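Local coordinates for protein extracellular serine protease (Aeromonas sobria, PDB 3WQB) that cleaves peptide bonds that follow two basic residues, one of them lysine, as a calcium-binding, subtilisin-type secreted protease, at residues Thr370-Lys375 with Pro410-Gly415; Trp399-Asn402 with Met406-Ser409. The protein carries 1 engineered substitution. One frame throughout, in Å; residues are numbered along the deposited sequence.

Contact 1. Residues Thr370-Lys375 with Pro410-Gly415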
ATOM      1  N   THR A 370     -12.470  14.089   6.037  1.00 11.58           N
ATOM      2  CA  THR A 370     -12.276  15.114   7.071  1.00 11.45           C
ATOM      3  C   THR A 370     -10.837  15.603   7.067  1.00 11.31           C
ATOM      4  O   THR A 370      -9.889  14.799   7.065  1.00 11.28           O
ATOM      5  CB  THR A 370     -12.634  14.539   8.462  1.00 11.75           C
ATOM      6  OG1 THR A 370     -13.950  13.979   8.427  1.00 12.35           O
ATOM      7  CG2 THR A 370     -12.549  15.600   9.564  1.00 12.29           C
ATOM      8  N   ARG A 371     -10.679  16.923   7.065  1.00 11.36           N
ATOM      9  CA  ARG A 371      -9.352  17.537   7.097  1.00 12.11           C
ATOM     10  C   ARG A 371      -8.788  17.556   8.525  1.00 12.43           C
ATOM     11  O   ARG A 371      -8.704  18.601   9.177  1.00 13.35           O
ATOM     12  CB  ARG A 371      -9.406  18.938   6.476  1.00 12.67           C
ATOM     13  CG  ARG A 371      -8.033  19.528   6.121  1.00 15.49           C
ATOM     14  CD  ARG A 371      -8.085  20.662   5.084  1.00 20.48           C
ATOM     15  NE  ARG A 371      -9.223  21.572   5.248  1.00 25.05           N
ATOM     16  CZ  ARG A 371      -9.163  22.796   5.768  1.00 27.68           C
ATOM     17  NH1 ARG A 371      -8.011  23.306   6.187  1.00 29.83           N
ATOM     18  NH2 ARG A 371     -10.271  23.518   5.868  1.00 29.71           N
ATOM     19  N   VAL A 372      -8.415  16.376   9.014  1.00 12.08           N
ATOM     20  CA  VAL A 372      -7.833  16.245  10.344  1.00 12.62           C
ATOM     21  C   VAL A 372      -6.463  16.907  10.390  1.00 12.02           C
ATOM     22  O   VAL A 372      -5.804  17.078   9.354  1.00 12.33           O
ATOM     23  CB  VAL A 372      -7.690  14.767  10.745  1.00 13.15           C
ATOM     24  CG1 VAL A 372      -9.052  14.160  11.042  1.00 13.85           C
ATOM     25  CG2 VAL A 372      -6.943  13.980   9.665  1.00 13.70           C
ATOM     26  N   ASP A 373      -6.024  17.287  11.590  1.00 11.57           N
ATOM     27  CA  ASP A 373      -4.683  17.816  11.791  1.00 11.93           C
ATOM     28  C   ASP A 373      -4.432  18.961  10.806  1.00 11.71           C
ATOM     29  O   ASP A 373      -3.413  18.999  10.106  1.00 12.25           O
ATOM     30  CB  ASP A 373      -3.653  16.695  11.619  1.00 11.37           C
ATOM     31  CG  ASP A 373      -2.274  17.063  12.140  1.00 12.54           C
ATOM     32  OD1 ASP A 373      -2.129  18.064  12.874  1.00 14.55           O
ATOM     33  OD2 ASP A 373      -1.325  16.326  11.807  1.00 13.26           O
ATOM     34  N   ALA A 374      -5.362  19.912  10.791  1.00 12.44           N
ATOM     35  CA  ALA A 374      -5.446  20.901   9.717  1.00 13.45           C
ATOM     36  C   ALA A 374      -4.251  21.834   9.644  1.00 13.89           C
ATOM     37  O   ALA A 374      -3.968  22.399   8.589  1.00 14.73           O
ATOM     38  CB  ALA A 374      -6.725  21.718   9.867  1.00 13.99           C
ATOM     39  N   LYS A 375      -3.555  21.999  10.760  1.00 14.38           N
ATOM     40  CA  LYS A 375      -2.490  22.987  10.838  1.00 14.97           C
ATOM     41  C   LYS A 375      -1.092  22.381  10.783  1.00 14.58           C
ATOM     42  O   LYS A 375      -0.112  23.102  10.936  1.00 15.46           O
ATOM     43  CB  LYS A 375      -2.626  23.829  12.113  1.00 15.50           C
ATOM     44  CG  LYS A 375      -3.959  24.540  12.296  1.00 19.19           C
ATOM     45  CD  LYS A 375      -4.172  24.891  13.773  1.00 23.74           C
ATOM     46  CE  LYS A 375      -4.474  23.657  14.634  1.00 26.11           C
ATOM     47  NZ  LYS A 375      -4.596  23.995  16.076  1.00 28.53           N
ATOM     48  N   PRO A 410       0.117  14.843   1.693  1.00  8.83           N
ATOM     49  CA  PRO A 410       0.730  13.523   1.544  1.00  8.99           C
ATOM     50  C   PRO A 410       0.564  12.659   2.799  1.00  9.15           C
ATOM     51  O   PRO A 410       0.642  11.437   2.712  1.00  9.42           O
ATOM     52  CB  PRO A 410       2.210  13.845   1.287  1.00  9.05           C
ATOM     53  CG  PRO A 410       2.397  15.204   1.874  1.00  9.64           C
ATOM     54  CD  PRO A 410       1.125  15.921   1.606  1.00  9.29           C
ATOM     55  N   THR A 411       0.332  13.280   3.956  1.00  9.46           N
ATOM     56  CA  THR A 411       0.126  12.507   5.178  1.00 10.12           C
ATOM     57  C   THR A 411      -1.254  11.838   5.218  1.00  9.94           C
ATOM     58  O   THR A 411      -1.358  10.650   5.550  1.00 10.28           O
ATOM     59  CB  THR A 411       0.362  13.376   6.428  1.00  9.32           C
ATOM     60  OG1 THR A 411       1.721  13.815   6.430  1.00 10.93           O
ATOM     61  CG2 THR A 411       0.085  12.587   7.696  1.00 10.43           C
ATOM     62  N   TYR A 412      -2.297  12.598   4.900  1.00  9.61           N
ATOM     63  CA  TYR A 412      -3.673  12.139   5.085  1.00  9.38           C
ATOM     64  C   TYR A 412      -4.430  11.913   3.776  1.00  9.21           C
ATOM     65  O   TYR A 412      -5.611  11.568   3.801  1.00 10.16           O
ATOM     66  CB  TYR A 412      -4.434  13.138   5.979  1.00  9.78           C
ATOM     67  CG  TYR A 412      -3.761  13.371   7.306  1.00  9.84           C
ATOM     68  CD1 TYR A 412      -3.793  12.394   8.296  1.00  9.88           C
ATOM     69  CD2 TYR A 412      -3.080  14.552   7.562  1.00 11.16           C
ATOM     70  CE1 TYR A 412      -3.166  12.588   9.506  1.00 11.34           C
ATOM     71  CE2 TYR A 412      -2.446  14.759   8.771  1.00 11.45           C
ATOM     72  CZ  TYR A 412      -2.496  13.765   9.742  1.00 10.19           C
ATOM     73  OH  TYR A 412      -1.877  13.945  10.956  1.00 11.14           O
ATOM     74  N   GLY A 413      -3.759  12.115   2.641  1.00  9.13           N
ATOM     75  CA  GLY A 413      -4.456  12.105   1.358  1.00  8.92           C
ATOM     76  C   GLY A 413      -5.516  13.202   1.356  1.00  8.83           C
ATOM     77  O   GLY A 413      -5.257  14.347   1.750  1.00  9.92           O
ATOM     78  N   PHE A 414      -6.718  12.845   0.911  1.00  9.32           N
ATOM     79  CA  PHE A 414      -7.848  13.767   0.940  1.00  9.59           C
ATOM     80  C   PHE A 414      -8.433  13.937   2.343  1.00  9.76           C
ATOM     81  O   PHE A 414      -9.255  14.829   2.572  1.00 10.66           O
ATOM     82  CB  PHE A 414      -8.913  13.342  -0.079  1.00 10.27           C
ATOM     83  CG  PHE A 414      -8.427  13.440  -1.491  1.00 10.25           C
ATOM     84  CD1 PHE A 414      -8.091  12.296  -2.215  1.00 11.06           C
ATOM     85  CD2 PHE A 414      -8.226  14.689  -2.075  1.00 10.65           C
ATOM     86  CE1 PHE A 414      -7.597  12.400  -3.514  1.00 11.47           C
ATOM     87  CE2 PHE A 414      -7.725  14.803  -3.363  1.00 12.08           C
ATOM     88  CZ  PHE A 414      -7.411  13.661  -4.083  1.00 11.99           C
ATOM     89  N   GLY A 415      -7.981  13.105   3.279  1.00  9.79           N
ATOM     90  CA  GLY A 415      -8.395  13.216   4.668  1.00  9.69           C
ATOM     91  C   GLY A 415      -8.846  11.911   5.283  1.00  9.50           C
ATOM     92  O   GLY A 415      -8.755  10.838   4.672  1.00  9.53           O
TER
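Tyr-412 meets the 370-375 loop in two ways at once: its ring lies against Val-372, and its hydroxyl reaches Asp-373. The Val-372 methyl CG2 sits over one face of the ring, 4.0 Å from the ring centroid and 19° off the normal, a CH-pi contact displaced toward the rim. That methyl lies between the backbone N and the carbonyl carbon of its own residue (chi1 -72° for CG1), which directs one branch of the valine at the ring. Thr-411 CG2 rests over the centre of the opposite face, so the phenol is clamped between two methyl groups. A tyrosine suits this place because its flat body can be buried while its polar end reaches the edge of the contact. There the hydroxyl donates a hydrogen bond to Asp-373 OD2, with 2.6 Å between OH and OD2. The carboxylate is met on its anti side and its plane stands 78° from that of the ring. Tyr-412 OH is also hydrogen-bonded to the backbone N of Arg-267, so the hydroxyl serves as both donor and acceptor.

The other close approach is between backbones. The bare alpha-carbon of Gly-415 lets Thr-370 O come within 3.2 Å of its CA, and its phi of 131° is one that glycine readily adopts. Gly-415 closes a type II' turn from Tyr-412, in which Gly-413, with positive phi, fits the second position. By contrast, the far end of 370-375 is loose: Ala-374 and Lys-375 are exposed and make no contact with 410-415. Val-372 and Tyr-412 both pack on Leu-261 of strand 255-261 in the six-stranded parallel sheet of the subtilisin domain, and Phe-414 and Gly-415 bond by backbone to Phe-278 and Ser-280 of its outermost strand, 277-282.

Contact 2. Residues Trp399-Asn402 with Met406-Ser409; sequences WERN and MWFS
Trp-407 receives the side chain of Arg-401 over one face of its indole, with CB 3.8 Å from the centroid of the six-membered ring and almost on the ring normal, a CH-pi contact; the opposite face meets Arg-371 in a cation-pi contact. With CG anti to the backbone N (chi1 -163°), the Arg-401 chain runs on across the indole until NE comes 3.2 Å from Trp-407 NE1. Both are donors, so they do not bond, and the guanidinium is turned 51° from the ring. Arg-401, an exposed residue, meets the indole mainly with its aliphatic CB, CG and CD. Trp-399 carries Ser-409 over one face, its CB 3.9 Å from the six-membered ring centroid, while the peptide bond between Trp-407 C and Phe-408 N lies at the indole edge. The small serine lets the ring come this close, and its OG is used by Tyr-412 N.

Backbone bonds bind the two short antiparallel strands. Glu-400 and Phe-408 form the hydrogen-bonded pair, with Glu-400 N to Phe-408 O at 3.0 Å and Phe-408 N to Glu-400 O at 2.8 Å; Arg-401 and Trp-407 form the non-hydrogen-bonded pair. Near the turn, Asn-402 N donates to Met-406 O at 2.8 Å. Asparagine suits this corner because its OD1 accepts from Met-406 N, which lies above the carbonyl plane, and from Ala-404 N.

Glu-400, on the same face as Phe-408, also makes a salt bridge to Lys-394 of strand 390-396. The hairpin touches both residues 537-541, through Glu-400 and Asn-402, and helix 358-368, through Met-406.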
ATOM      1  N   TRP A 399      -1.158  20.473   4.666  1.00 10.43           N
ATOM      2  CA  TRP A 399      -2.376  20.576   3.858  1.00 10.55           C
ATOM      3  C   TRP A 399      -2.280  21.699   2.843  1.00 10.85           C
ATOM      4  O   TRP A 399      -1.906  22.826   3.183  1.00 11.60           O
ATOM      5  CB  TRP A 399      -3.584  20.845   4.745  1.00 10.50           C
ATOM      6  CG  TRP A 399      -4.083  19.645   5.473  1.00  9.98           C
ATOM      7  CD1 TRP A 399      -3.905  19.357   6.793  1.00 11.09           C
ATOM      8  CD2 TRP A 399      -4.837  18.562   4.916  1.00  9.68           C
ATOM      9  NE1 TRP A 399      -4.514  18.166   7.101  1.00 11.13           N
ATOM     10  CE2 TRP A 399      -5.096  17.657   5.968  1.00 10.03           C
ATOM     11  CE3 TRP A 399      -5.342  18.278   3.636  1.00 10.65           C
ATOM     12  CZ2 TRP A 399      -5.825  16.484   5.783  1.00 10.84           C
ATOM     13  CZ3 TRP A 399      -6.070  17.112   3.452  1.00 10.92           C
ATOM     14  CH2 TRP A 399      -6.306  16.225   4.526  1.00 10.34           C
ATOM     15  N   GLU A 400      -2.654  21.379   1.608  1.00 10.73           N
ATOM     16  CA  GLU A 400      -2.734  22.359   0.520  1.00 11.21           C
ATOM     17  C   GLU A 400      -3.997  22.135  -0.302  1.00 11.62           C
ATOM     18  O   GLU A 400      -4.502  21.009  -0.409  1.00 13.06           O
ATOM     19  CB  GLU A 400      -1.493  22.290  -0.377  1.00 11.13           C
ATOM     20  CG  GLU A 400      -0.207  22.602   0.394  1.00 12.78           C
ATOM     21  CD  GLU A 400       1.053  22.504  -0.435  1.00 15.03           C
ATOM     22  OE1 GLU A 400       0.949  22.227  -1.641  1.00 16.50           O
ATOM     23  OE2 GLU A 400       2.154  22.718   0.117  1.00 16.02           O
ATOM     24  N   ARG A 401      -4.527  23.215  -0.860  1.00 12.05           N
ATOM     25  CA  ARG A 401      -5.740  23.137  -1.668  1.00 12.06           C
ATOM     26  C   ARG A 401      -5.369  23.304  -3.140  1.00 12.40           C
ATOM     27  O   ARG A 401      -4.695  24.272  -3.510  1.00 13.24           O
ATOM     28  CB  ARG A 401      -6.740  24.215  -1.231  1.00 13.07           C
ATOM     29  CG  ARG A 401      -8.170  23.979  -1.711  1.00 14.18           C
ATOM     30  CD  ARG A 401      -9.104  25.068  -1.199  1.00 20.28           C
ATOM     31  NE  ARG A 401     -10.444  24.537  -0.956  1.00 25.45           N
ATOM     32  CZ  ARG A 401     -11.574  25.039  -1.447  1.00 28.93           C
ATOM     33  NH1 ARG A 401     -11.563  26.110  -2.231  1.00 30.80           N
ATOM     34  NH2 ARG A 401     -12.728  24.457  -1.147  1.00 30.86           N
ATOM     35  N   ASN A 402      -5.800  22.366  -3.983  1.00 11.38           N
ATOM     36  CA  ASN A 402      -5.465  22.439  -5.409  1.00 11.79           C
ATOM     37  C   ASN A 402      -6.363  23.424  -6.169  1.00 12.26           C
ATOM     38  O   ASN A 402      -7.240  24.053  -5.574  1.00 12.24           O
ATOM     39  CB  ASN A 402      -5.388  21.046  -6.066  1.00 11.38           C
ATOM     40  CG  ASN A 402      -6.751  20.409  -6.332  1.00 10.62           C
ATOM     41  OD1 ASN A 402      -7.801  21.068  -6.336  1.00 11.66           O
ATOM     42  ND2 ASN A 402      -6.730  19.104  -6.582  1.00 10.10           N
ATOM     43  N   MET A 406      -9.833  21.099  -4.097  1.00 12.11           N
ATOM     44  CA  MET A 406      -9.645  19.886  -3.299  1.00 12.55           C
ATOM     45  C   MET A 406      -8.467  20.043  -2.340  1.00 12.00           C
ATOM     46  O   MET A 406      -7.347  20.354  -2.759  1.00 11.92           O
ATOM     47  CB  MET A 406      -9.391  18.675  -4.204  1.00 13.16           C
ATOM     48  CG  MET A 406     -10.547  18.274  -5.102  1.00 15.13           C
ATOM     49  SD  MET A 406     -11.973  17.582  -4.244  1.00 18.42           S
ATOM     50  CE  MET A 406     -11.310  16.048  -3.590  1.00 18.34           C
ATOM     51  N   TRP A 407      -8.726  19.807  -1.059  1.00 10.88           N
ATOM     52  CA  TRP A 407      -7.678  19.787  -0.053  1.00 10.81           C
ATOM     53  C   TRP A 407      -6.965  18.450  -0.099  1.00 10.62           C
ATOM     54  O   TRP A 407      -7.601  17.393  -0.171  1.00 11.32           O
ATOM     55  CB  TRP A 407      -8.267  19.987   1.340  1.00 11.46           C
ATOM     56  CG  TRP A 407      -8.633  21.408   1.634  1.00 13.37           C
ATOM     57  CD1 TRP A 407      -9.872  21.972   1.554  1.00 15.57           C
ATOM     58  CD2 TRP A 407      -7.746  22.440   2.074  1.00 14.23           C
ATOM     59  NE1 TRP A 407      -9.813  23.297   1.913  1.00 17.03           N
ATOM     60  CE2 TRP A 407      -8.521  23.612   2.243  1.00 15.79           C
ATOM     61  CE3 TRP A 407      -6.372  22.490   2.346  1.00 15.05           C
ATOM     62  CZ2 TRP A 407      -7.962  24.827   2.662  1.00 16.58           C
ATOM     63  CZ3 TRP A 407      -5.820  23.692   2.772  1.00 14.97           C
ATOM     64  CH2 TRP A 407      -6.618  24.843   2.930  1.00 15.89           C
ATOM     65  N   PHE A 408      -5.640  18.489   0.002  1.00  9.85           N
ATOM     66  CA  PHE A 408      -4.847  17.264  -0.060  1.00  9.41           C
ATOM     67  C   PHE A 408      -3.575  17.422   0.754  1.00  9.84           C
ATOM     68  O   PHE A 408      -2.983  18.501   0.782  1.00 11.01           O
ATOM     69  CB  PHE A 408      -4.482  16.932  -1.518  1.00  9.90           C
ATOM     70  CG  PHE A 408      -3.713  15.645  -1.665  1.00  9.92           C
ATOM     71  CD1 PHE A 408      -4.393  14.430  -1.705  1.00  9.83           C
ATOM     72  CD2 PHE A 408      -2.320  15.639  -1.741  1.00 10.34           C
ATOM     73  CE1 PHE A 408      -3.702  13.222  -1.811  1.00 10.90           C
ATOM     74  CE2 PHE A 408      -1.611  14.430  -1.852  1.00 10.60           C
ATOM     75  CZ  PHE A 408      -2.312  13.218  -1.884  1.00 10.71           C
ATOM     76  N   SER A 409      -3.160  16.335   1.402  1.00  9.78           N
ATOM     77  CA  SER A 409      -1.847  16.285   2.039  1.00  9.49           C
ATOM     78  C   SER A 409      -1.220  14.910   1.788  1.00  9.29           C
ATOM     79  O   SER A 409      -1.935  13.914   1.677  1.00  9.71           O
ATOM     80  CB  SER A 409      -1.960  16.573   3.536  1.00 10.20           C
ATOM     81  OG  SER A 409      -2.722  15.570   4.197  1.00 11.23           O
TER

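In the fold
Contact 2 is nested within the chain loop that contact 1 closes: 370-375 comes first, then the two hairpin strands, then 410-415, which follows Ser-409 directly. Their centres lie about 8 Å apart, on the same side of the chain's centre. Trp-399 joins them, its NE1 probably hydrogen-bonded to Val-372 O, while Phe-414 of contact 1 packs edge-to-face on Phe-408 of contact 2. Contact 1 rests against the parallel subtilisin sheet, whereas contact 2 reaches residues 536-541 of the P-domain. The region therefore probably helps join the protease domain to the P-domain, through contact 2 on the latter side, away from the catalytic and calcium sites.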